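Local coordinates for protein glycerol-3-phosphate dehydrogenase [NAD(P)+] (Coxiella burnetii, PDB 3K96) that probably catalyses the NAD(P)H-dependent reduction of dihydroxyacetone phosphate to sn-glycerol 3-phosphate, the key precursor for phospholipid synthesis, at residues A[171-181]-A[197-206]; A[236-247]-A[266-275]. One frame throughout, in Å; residues are numbered along the deposited sequence. Where two conformers were deposited one is given.

How the interactions relate
Followed from the N terminus, the chain first closes a loop at interaction 1, where strand 174-180 is rejoined by strand 198-203 after a crossover through helix 183-193. This finishes one edge of the mixed sheet of the N-terminal, nucleotide-binding part. Helix 206-228 then leads into the helical C-terminal part, where interaction 2 closes a second loop as segment 266-275 returns against 236-247. The two loops follow in series, neither nested nor crossed. The centres of interactions 1 and 2 are about 19 Å apart, and the nearest atoms of interactions 1 and 2 about 7 Å apart. L264, in the same helix as 266-275, packs on A175, S177 and Y201, and both contacts also reach the second subunit.

Interaction 1. Residues A[171-181]-A[197-206]; sequences NLPTAVSLASN and RFRVYKNDDM
A beta-alpha-beta unit supplies this contact: strands 174-180 and 198-203 pair in parallel, T174 beside F198 and V176 beside V200, with helix 183-193 as the crossover between them. The unit finishes one edge of the mixed sheet in the Rossmann-type N-terminal part, strand 198-203 being outermost within the chain. The backbone ladder alternates as parallel pairing demands: R199 N donates to T174 O, V176 N to R199 O and Y201 N to V176 O, each at 2.9 Å. On the helix side, V200 is shared between two partners. V200 CG2 meets V176 CG2 at 3.9 Å, while V200 CG1, anti to the backbone N (chi1 -179°), presses on L178 CB at 3.5 Å, tighter than usual for two carbons; I190 and L193 of the helix also pack on V200. Further along the same face, the tip of the F198 ring touches V176 CG2, and its side chain lies near W40, a predicted NADPH-binding residue. On the other face A175 CB abuts the edge of the Y201 ring, at CE2, and L264 packs on both. A water joins S177 OG to Y201 O. Just before the strands begin, bends in the R197 chain (chi2 -82°, chi3 -85°) bring its guanidinium alongside P173, whose CD lies over one face, toward the rim. A bond at the edge would restrain the group's rotation: R197 NE gives N171 O a nearly straight bond of 2.8 Å (N-H...O 176°), with the oxygen in the guanidinium plane.

Interaction 2. Residues A[236-247]-A[266-275]; sequences RAALITRGLTEM and GLGDLVLTCT
R236 sends its CB toward C274 and T275 of the facing helix, and its side chain runs past both. Extended through CG (chi1 179°, chi2 172°), it brings R236 CD to 3.6 Å from C274 O, then turns at chi3. That bend lays the guanidinium flat against T275 CG2, which sits over the centre of one face, 3.9 Å from R236 CZ and about as far from NE. At the tip, R236 NH1 donates to a water lying in the guanidinium plane at 2.7 Å, and the same water donates a hydrogen bond to T275 O; NH1 also forms a salt bridge with D227. These helices, 233-253 and 264-275, belong to the all-helical C-terminal part and run roughly antiparallel; the segment axes make 143° and come within 10.9 Å of each other. One turn on from R236, I240 CD1 rests on C274 CB at 3.7 Å. L270 comes from the other helix: its CD2 slips in between I240 CG2 and L244 CD1, 3.9 Å from the latter, and its CD1 meets M247 CE tip to tip. D269, the residue before L270 and predicted to bind sn-glycerol 3-phosphate, takes no part in the seam; its OD2 forms a salt bridge with K134 NZ.

Interaction 1. Residues A[171-181]-A[197-206]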
loop_
_atom_site.group_PDB
_atom_site.type_symbol
_atom_site.label_atom_id
_atom_site.label_comp_id
_atom_site.label_asym_id
_atom_site.label_seq_id
_atom_site.Cartn_x
_atom_site.Cartn_y
_atom_site.Cartn_z
ATOM N N ASN A 171 19.641 7.423 8.625
ATOM C CA ASN A 171 18.895 8.462 9.317
ATOM C C ASN A 171 17.792 9.114 8.468
ATOM O O ASN A 171 17.486 10.282 8.649
ATOM C CB ASN A 171 19.830 9.535 9.881
ATOM C CG ASN A 171 19.161 10.411 10.919
ATOM O OD1 ASN A 171 18.403 9.930 11.755
ATOM N ND2 ASN A 171 19.464 11.697 10.887
ATOM N N LEU A 172 17.215 8.343 7.551
ATOM C CA LEU A 172 16.066 8.796 6.763
ATOM C C LEU A 172 14.789 8.635 7.622
ATOM O O LEU A 172 14.722 7.733 8.456
ATOM C CB LEU A 172 15.967 7.989 5.474
ATOM C CG LEU A 172 17.108 8.264 4.499
ATOM C CD1 LEU A 172 17.103 7.296 3.313
ATOM C CD2 LEU A 172 17.102 9.744 4.006
ATOM N N PRO A 173 13.776 9.513 7.434
ATOM C CA PRO A 173 12.551 9.464 8.251
ATOM C C PRO A 173 11.886 8.106 8.233
ATOM O O PRO A 173 11.635 7.530 7.157
ATOM C CB PRO A 173 11.653 10.540 7.614
ATOM C CG PRO A 173 12.596 11.466 6.952
ATOM C CD PRO A 173 13.692 10.587 6.424
ATOM N N THR A 174 11.613 7.612 9.436
ATOM C CA THR A 174 11.038 6.310 9.647
ATOM C C THR A 174 10.038 6.383 10.770
ATOM O O THR A 174 10.225 7.162 11.731
ATOM C CB THR A 174 12.147 5.316 10.032
ATOM O OG1 THR A 174 13.071 5.211 8.936
ATOM C CG2 THR A 174 11.577 3.932 10.361
ATOM N N ALA A 175 8.964 5.591 10.654
ATOM C CA ALA A 175 7.939 5.537 11.698
ATOM C C ALA A 175 7.574 4.086 11.960
ATOM O O ALA A 175 7.358 3.328 11.025
ATOM C CB ALA A 175 6.718 6.356 11.293
ATOM N N VAL A 176 7.546 3.692 13.240
ATOM C CA VAL A 176 7.202 2.335 13.637
ATOM C C VAL A 176 6.249 2.361 14.826
ATOM O O VAL A 176 6.115 3.377 15.514
ATOM C CB VAL A 176 8.426 1.489 14.029
ATOM C CG1 VAL A 176 9.345 1.244 12.828
ATOM C CG2 VAL A 176 9.193 2.158 15.207
ATOM N N SER A 177 5.553 1.251 15.043
ATOM C CA SER A 177 4.651 1.144 16.184
ATOM C C SER A 177 5.363 0.391 17.298
ATOM O O SER A 177 6.258 -0.406 17.047
ATOM C CB SER A 177 3.370 0.390 15.816
ATOM O OG SER A 177 2.624 1.065 14.808
ATOM N N LEU A 178 4.956 0.660 18.526
ATOM C CA LEU A 178 5.485 -0.056 19.674
ATOM C C LEU A 178 4.317 -0.403 20.600
ATOM O O LEU A 178 3.626 0.485 21.109
ATOM C CB LEU A 178 6.551 0.763 20.373
ATOM C CG LEU A 178 7.316 0.050 21.474
ATOM C CD1 LEU A 178 8.709 0.676 21.633
ATOM C CD2 LEU A 178 6.540 0.040 22.787
ATOM N N ALA A 179 4.072 -1.707 20.739
ATOM C CA ALA A 179 3.018 -2.249 21.586
ATOM C C ALA A 179 3.621 -3.014 22.747
ATOM O O ALA A 179 4.576 -3.776 22.576
ATOM C CB ALA A 179 2.097 -3.178 20.785
ATOM N N SER A 180 3.015 -2.851 23.911
ATOM C CA SER A 180 3.489 -3.455 25.124
ATOM C C SER A 180 2.372 -3.901 26.046
ATOM O O SER A 180 1.255 -3.422 25.965
ATOM C CB SER A 180 4.343 -2.429 25.872
ATOM O OG SER A 180 4.891 -3.000 27.041
ATOM N N ASN A 181 2.684 -4.838 26.924
ATOM C CA ASN A 181 1.741 -5.283 27.939
ATOM C C ASN A 181 2.038 -4.552 29.276
ATOM O O ASN A 181 1.455 -4.887 30.320
ATOM C CB ASN A 181 1.872 -6.796 28.164
ATOM C CG ASN A 181 3.189 -7.181 28.862
ATOM O OD1 ASN A 181 4.101 -6.365 28.998
ATOM N ND2 ASN A 181 3.290 -8.444 29.289
ATOM N N ARG A 197 14.087 11.781 13.408
ATOM C CA ARG A 197 13.894 10.997 12.184
ATOM C C ARG A 197 13.428 9.570 12.392
ATOM O O ARG A 197 13.020 8.918 11.428
ATOM C CB ARG A 197 15.203 10.947 11.407
ATOM C CG ARG A 197 15.813 12.295 11.174
ATOM C CD ARG A 197 15.243 13.039 10.006
ATOM N NE ARG A 197 15.906 12.651 8.766
ATOM C CZ ARG A 197 15.836 13.340 7.633
ATOM N NH1 ARG A 197 15.142 14.467 7.574
ATOM N NH2 ARG A 197 16.477 12.909 6.560
ATOM N N PHE A 198 13.544 9.063 13.617
ATOM C CA PHE A 198 13.087 7.705 13.944
ATOM C C PHE A 198 12.005 7.870 14.979
ATOM O O PHE A 198 12.285 8.118 16.164
ATOM C CB PHE A 198 14.221 6.830 14.481
ATOM C CG PHE A 198 13.836 5.391 14.648
ATOM C CD1 PHE A 198 13.903 4.518 13.577
ATOM C CD2 PHE A 198 13.366 4.921 15.856
ATOM C CE1 PHE A 198 13.544 3.181 13.721
ATOM C CE2 PHE A 198 13.012 3.591 16.011
ATOM C CZ PHE A 198 13.098 2.718 14.932
ATOM N N ARG A 199 10.766 7.738 14.528
ATOM C CA ARG A 199 9.624 7.991 15.372
ATOM C C ARG A 199 8.879 6.718 15.750
ATOM O O ARG A 199 8.631 5.853 14.910
ATOM C CB ARG A 199 8.725 9.000 14.679
ATOM C CG ARG A 199 9.513 10.221 14.212
ATOM C CD ARG A 199 8.642 11.316 13.627
ATOM N NE ARG A 199 7.968 12.083 14.670
ATOM C CZ ARG A 199 8.556 13.048 15.388
ATOM N NH1 ARG A 199 7.872 13.701 16.322
ATOM N NH2 ARG A 199 9.832 13.359 15.187
ATOM N N VAL A 200 8.531 6.628 17.033
ATOM C CA VAL A 200 7.911 5.438 17.603
ATOM C C VAL A 200 6.599 5.817 18.218
ATOM O O VAL A 200 6.547 6.664 19.101
ATOM C CB VAL A 200 8.838 4.825 18.685
ATOM C CG1 VAL A 200 8.228 3.586 19.276
ATOM C CG2 VAL A 200 10.194 4.524 18.086
ATOM N N TYR A 201 5.535 5.193 17.740
ATOM C CA TYR A 201 4.206 5.506 18.205
ATOM C C TYR A 201 3.587 4.366 19.020
ATOM O O TYR A 201 3.614 3.219 18.611
ATOM C CB TYR A 201 3.331 5.869 17.010
ATOM C CG TYR A 201 3.880 7.067 16.249
ATOM C CD1 TYR A 201 3.691 8.366 16.727
ATOM C CD2 TYR A 201 4.588 6.907 15.069
ATOM C CE1 TYR A 201 4.190 9.463 16.045
ATOM C CE2 TYR A 201 5.088 8.008 14.369
ATOM C CZ TYR A 201 4.897 9.283 14.868
ATOM O OH TYR A 201 5.387 10.389 14.189
ATOM N N LYS A 202 3.072 4.726 20.196
ATOM C CA LYS A 202 2.426 3.812 21.106
ATOM C C LYS A 202 1.246 3.149 20.407
ATOM O O LYS A 202 0.510 3.787 19.665
ATOM C CB LYS A 202 1.950 4.583 22.335
ATOM C CG LYS A 202 1.347 3.742 23.449
ATOM C CD LYS A 202 0.991 4.616 24.674
ATOM C CE LYS A 202 0.616 3.785 25.916
ATOM N NZ LYS A 202 -0.716 3.120 25.860
ATOM N N ASN A 203 1.105 1.859 20.642
ATOM C CA ASN A 203 0.031 1.070 20.091
ATOM C C ASN A 203 -0.389 0.109 21.213
ATOM O O ASN A 203 0.433 -0.425 21.940
ATOM C CB ASN A 203 0.494 0.388 18.794
ATOM C CG ASN A 203 -0.502 -0.605 18.253
ATOM O OD1 ASN A 203 -1.001 -1.444 18.982
ATOM N ND2 ASN A 203 -0.741 -0.561 16.953
ATOM N N ASP A 204 -1.691 -0.062 21.354
ATOM C CA ASP A 204 -2.279 -0.856 22.411
ATOM C C ASP A 204 -2.568 -2.318 22.027
ATOM O O ASP A 204 -3.191 -3.038 22.795
ATOM C CB ASP A 204 -3.650 -0.229 22.734
ATOM C CG ASP A 204 -4.678 -0.393 21.559
ATOM O OD1 ASP A 204 -4.322 -0.150 20.378
ATOM O OD2 ASP A 204 -5.853 -0.758 21.820
ATOM N N ASP A 205 -2.101 -2.768 20.875
ATOM C CA ASP A 205 -2.489 -4.076 20.383
ATOM C C ASP A 205 -1.320 -4.968 20.037
ATOM O O ASP A 205 -1.034 -5.216 18.863
ATOM C CB ASP A 205 -3.360 -3.824 19.143
ATOM C CG ASP A 205 -3.813 -5.094 18.460
ATOM O OD1 ASP A 205 -3.892 -6.164 19.109
ATOM O OD2 ASP A 205 -4.109 -5.000 17.250
ATOM N N MET A 206 -0.649 -5.482 21.058
ATOM C CA MET A 206 0.508 -6.329 20.824
ATOM C C MET A 206 0.169 -7.529 19.916
ATOM O O MET A 206 0.892 -7.845 18.980
ATOM C CB MET A 206 1.078 -6.783 22.159
ATOM C CG MET A 206 2.264 -7.684 22.084
ATOM S SD MET A 206 3.068 -7.906 23.723
ATOM C CE MET A 206 3.581 -6.285 24.094
HETATM O O HOH W 1 1.485 3.026 16.547
#

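Interaction 2. Residues A[236-247]-A[266-275]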
loop_
_atom_site.group_PDB
_atom_site.type_symbol
_atom_site.label_atom_id
_atom_site.label_comp_id
_atom_site.label_asym_id
_atom_site.label_seq_id
_atom_site.Cartn_x
_atom_site.Cartn_y
_atom_site.Cartn_z
ATOM N N ARG A 236 -0.636 -6.367 -8.728
ATOM C CA ARG A 236 0.064 -6.329 -7.447
ATOM C C ARG A 236 -0.786 -5.607 -6.420
ATOM O O ARG A 236 -0.900 -6.066 -5.310
ATOM C CB ARG A 236 1.432 -5.672 -7.576
ATOM C CG ARG A 236 2.194 -5.599 -6.253
ATOM C CD ARG A 236 3.593 -5.127 -6.433
ATOM N NE ARG A 236 3.655 -3.754 -6.886
ATOM C CZ ARG A 236 4.782 -3.112 -7.189
ATOM N NH1 ARG A 236 5.944 -3.730 -7.097
ATOM N NH2 ARG A 236 4.746 -1.846 -7.578
ATOM N N ALA A 237 -1.413 -4.497 -6.795
ATOM C CA ALA A 237 -2.236 -3.731 -5.857
ATOM C C ALA A 237 -3.439 -4.552 -5.420
ATOM O O ALA A 237 -3.822 -4.535 -4.259
ATOM C CB ALA A 237 -2.689 -2.391 -6.483
ATOM N N ALA A 238 -4.033 -5.281 -6.357
ATOM C CA ALA A 238 -5.172 -6.138 -6.044
ATOM C C ALA A 238 -4.749 -7.239 -5.037
ATOM O O ALA A 238 -5.497 -7.576 -4.120
ATOM C CB ALA A 238 -5.734 -6.756 -7.314
ATOM N N LEU A 239 -3.569 -7.813 -5.229
ATOM C CA LEU A 239 -3.044 -8.835 -4.311
ATOM C C LEU A 239 -2.696 -8.241 -2.938
ATOM O O LEU A 239 -2.897 -8.891 -1.912
ATOM C CB LEU A 239 -1.816 -9.539 -4.900
ATOM C CG LEU A 239 -2.109 -10.420 -6.140
ATOM C CD1 LEU A 239 -0.832 -10.900 -6.840
ATOM C CD2 LEU A 239 -2.956 -11.590 -5.731
ATOM N N ILE A 240 -2.181 -7.020 -2.905
ATOM C CA ILE A 240 -1.908 -6.374 -1.606
ATOM C C ILE A 240 -3.248 -6.176 -0.865
ATOM O O ILE A 240 -3.378 -6.451 0.333
ATOM C CB ILE A 240 -1.154 -5.038 -1.791
ATOM C CG1 ILE A 240 0.289 -5.320 -2.246
ATOM C CG2 ILE A 240 -1.151 -4.244 -0.495
ATOM C CD1 ILE A 240 1.132 -4.033 -2.671
ATOM N N THR A 241 -4.266 -5.742 -1.606
ATOM C CA THR A 241 -5.566 -5.532 -1.026
ATOM C C THR A 241 -6.094 -6.856 -0.460
ATOM O O THR A 241 -6.591 -6.896 0.662
ATOM C CB THR A 241 -6.535 -4.944 -2.053
ATOM O OG1 THR A 241 -6.025 -3.690 -2.529
ATOM C CG2 THR A 241 -7.897 -4.737 -1.444
ATOM N N ARG A 242 -5.991 -7.940 -1.224
ATOM C CA ARG A 242 -6.459 -9.242 -0.726
ATOM C C ARG A 242 -5.620 -9.708 0.441
ATOM O O ARG A 242 -6.115 -10.342 1.359
ATOM C CB ARG A 242 -6.428 -10.322 -1.797
ATOM C CG ARG A 242 -7.452 -10.142 -2.882
ATOM C CD ARG A 242 -7.770 -11.498 -3.481
ATOM N NE ARG A 242 -8.362 -12.376 -2.460
ATOM C CZ ARG A 242 -8.644 -13.663 -2.647
ATOM N NH1 ARG A 242 -9.172 -14.371 -1.652
ATOM N NH2 ARG A 242 -8.391 -14.250 -3.825
ATOM N N GLY A 243 -4.338 -9.409 0.390
ATOM C CA GLY A 243 -3.451 -9.769 1.460
ATOM C C GLY A 243 -3.886 -9.175 2.780
ATOM O O GLY A 243 -3.927 -9.865 3.786
ATOM N N LEU A 244 -4.209 -7.888 2.771
ATOM C CA LEU A 244 -4.621 -7.205 3.990
ATOM C C LEU A 244 -5.903 -7.859 4.534
ATOM O O LEU A 244 -6.077 -7.983 5.749
ATOM C CB LEU A 244 -4.811 -5.696 3.759
ATOM C CG LEU A 244 -4.792 -4.871 5.051
ATOM C CD1 LEU A 244 -3.348 -4.869 5.612
ATOM C CD2 LEU A 244 -5.273 -3.438 4.879
ATOM N N THR A 245 -6.797 -8.294 3.644
ATOM C CA THR A 245 -8.026 -8.976 4.092
ATOM C C THR A 245 -7.737 -10.248 4.905
ATOM O O THR A 245 -8.353 -10.469 5.960
ATOM C CB THR A 245 -8.955 -9.307 2.891
ATOM O OG1 THR A 245 -9.327 -8.084 2.238
ATOM C CG2 THR A 245 -10.215 -10.046 3.349
ATOM N N GLU A 246 -6.818 -11.106 4.448
ATOM C CA GLU A 246 -6.542 -12.321 5.248
ATOM C C GLU A 246 -5.716 -12.009 6.481
ATOM O O GLU A 246 -5.840 -12.697 7.506
ATOM C CB GLU A 246 -5.962 -13.490 4.424
ATOM C CG GLU A 246 -4.609 -13.333 3.850
ATOM C CD GLU A 246 -4.299 -14.453 2.842
ATOM O OE1 GLU A 246 -3.373 -15.252 3.090
ATOM O OE2 GLU A 246 -5.011 -14.545 1.810
ATOM N N MET A 247 -4.880 -10.980 6.391
ATOM C CA MET A 247 -4.110 -10.540 7.545
ATOM C C MET A 247 -5.159 -10.104 8.609
ATOM O O MET A 247 -5.064 -10.472 9.765
ATOM C CB MET A 247 -3.181 -9.378 7.172
ATOM C CG MET A 247 -2.291 -8.859 8.307
ATOM S SD MET A 247 -1.319 -7.395 7.830
ATOM C CE MET A 247 -0.157 -8.127 6.686
ATOM N N GLY A 266 0.625 -2.931 10.058
ATOM C CA GLY A 266 -0.142 -3.689 9.068
ATOM C C GLY A 266 0.177 -3.095 7.712
ATOM O O GLY A 266 1.229 -3.385 7.122
ATOM N N LEU A 267 -0.713 -2.222 7.253
ATOM C CA LEU A 267 -0.581 -1.535 5.960
ATOM C C LEU A 267 0.790 -0.944 5.653
ATOM O O LEU A 267 1.321 -1.137 4.565
ATOM C CB LEU A 267 -1.625 -0.418 5.877
ATOM C CG LEU A 267 -1.480 0.567 4.724
ATOM C CD1 LEU A 267 -1.648 -0.149 3.401
ATOM C CD2 LEU A 267 -2.472 1.690 4.882
ATOM N N GLY A 268 1.378 -0.224 6.608
ATOM C CA GLY A 268 2.659 0.415 6.367
ATOM C C GLY A 268 3.737 -0.538 5.949
ATOM O O GLY A 268 4.324 -0.396 4.871
ATOM N N ASP A 269 3.994 -1.523 6.812
ATOM C CA ASP A 269 5.021 -2.531 6.577
ATOM C C ASP A 269 4.675 -3.368 5.341
ATOM O O ASP A 269 5.549 -3.789 4.588
ATOM C CB ASP A 269 5.118 -3.429 7.802
ATOM C CG ASP A 269 6.475 -4.072 7.967
ATOM O OD1 ASP A 269 7.398 -3.832 7.152
ATOM O OD2 ASP A 269 6.634 -4.818 8.961
ATOM N N LEU A 270 3.397 -3.604 5.115
ATOM C CA LEU A 270 3.008 -4.418 3.951
ATOM C C LEU A 270 3.304 -3.728 2.638
ATOM O O LEU A 270 3.856 -4.338 1.734
ATOM C CB LEU A 270 1.532 -4.781 4.012
ATOM C CG LEU A 270 0.969 -5.709 2.934
ATOM C CD1 LEU A 270 1.550 -7.102 3.054
ATOM C CD2 LEU A 270 -0.543 -5.764 3.125
ATOM N N VAL A 271 2.942 -2.459 2.522
ATOM C CA VAL A 271 3.194 -1.764 1.278
ATOM C C VAL A 271 4.684 -1.672 1.008
ATOM O O VAL A 271 5.122 -1.915 -0.109
ATOM C CB VAL A 271 2.498 -0.392 1.209
ATOM C CG1 VAL A 271 1.004 -0.595 1.329
ATOM C CG2 VAL A 271 3.010 0.558 2.278
ATOM N N LEU A 272 5.467 -1.374 2.044
ATOM C CA LEU A 272 6.916 -1.296 1.907
ATOM C C LEU A 272 7.494 -2.598 1.408
ATOM O O LEU A 272 8.234 -2.632 0.408
ATOM C CB LEU A 272 7.579 -0.980 3.262
ATOM C CG LEU A 272 9.112 -1.132 3.273
ATOM C CD1 LEU A 272 9.755 -0.068 2.371
ATOM C CD2 LEU A 272 9.677 -1.041 4.689
ATOM N N THR A 273 7.117 -3.692 2.064
ATOM C CA THR A 273 7.718 -4.989 1.767
ATOM C C THR A 273 7.255 -5.596 0.443
ATOM O O THR A 273 8.004 -6.352 -0.188
ATOM C CB THR A 273 7.472 -5.981 2.900
ATOM O OG1 THR A 273 7.769 -5.342 4.160
ATOM C CG2 THR A 273 8.343 -7.229 2.719
ATOM N N CYS A 274 6.035 -5.266 0.030
ATOM C CA CYS A 274 5.510 -5.784 -1.233
ATOM C C CYS A 274 5.957 -4.991 -2.473
ATOM O O CYS A 274 5.739 -5.428 -3.595
ATOM C CB CYS A 274 3.995 -5.844 -1.176
ATOM S SG CYS A 274 3.383 -7.122 -0.064
ATOM N N THR A 275 6.582 -3.835 -2.283
ATOM C CA THR A 275 6.996 -3.038 -3.413
ATOM C C THR A 275 8.487 -2.718 -3.478
ATOM O O THR A 275 8.937 -2.192 -4.468
ATOM C CB THR A 275 6.236 -1.701 -3.433
ATOM O OG1 THR A 275 6.535 -0.967 -2.242
ATOM C CG2 THR A 275 4.727 -1.928 -3.515
HETATM O O HOH W 2 8.231 -2.244 -7.255
#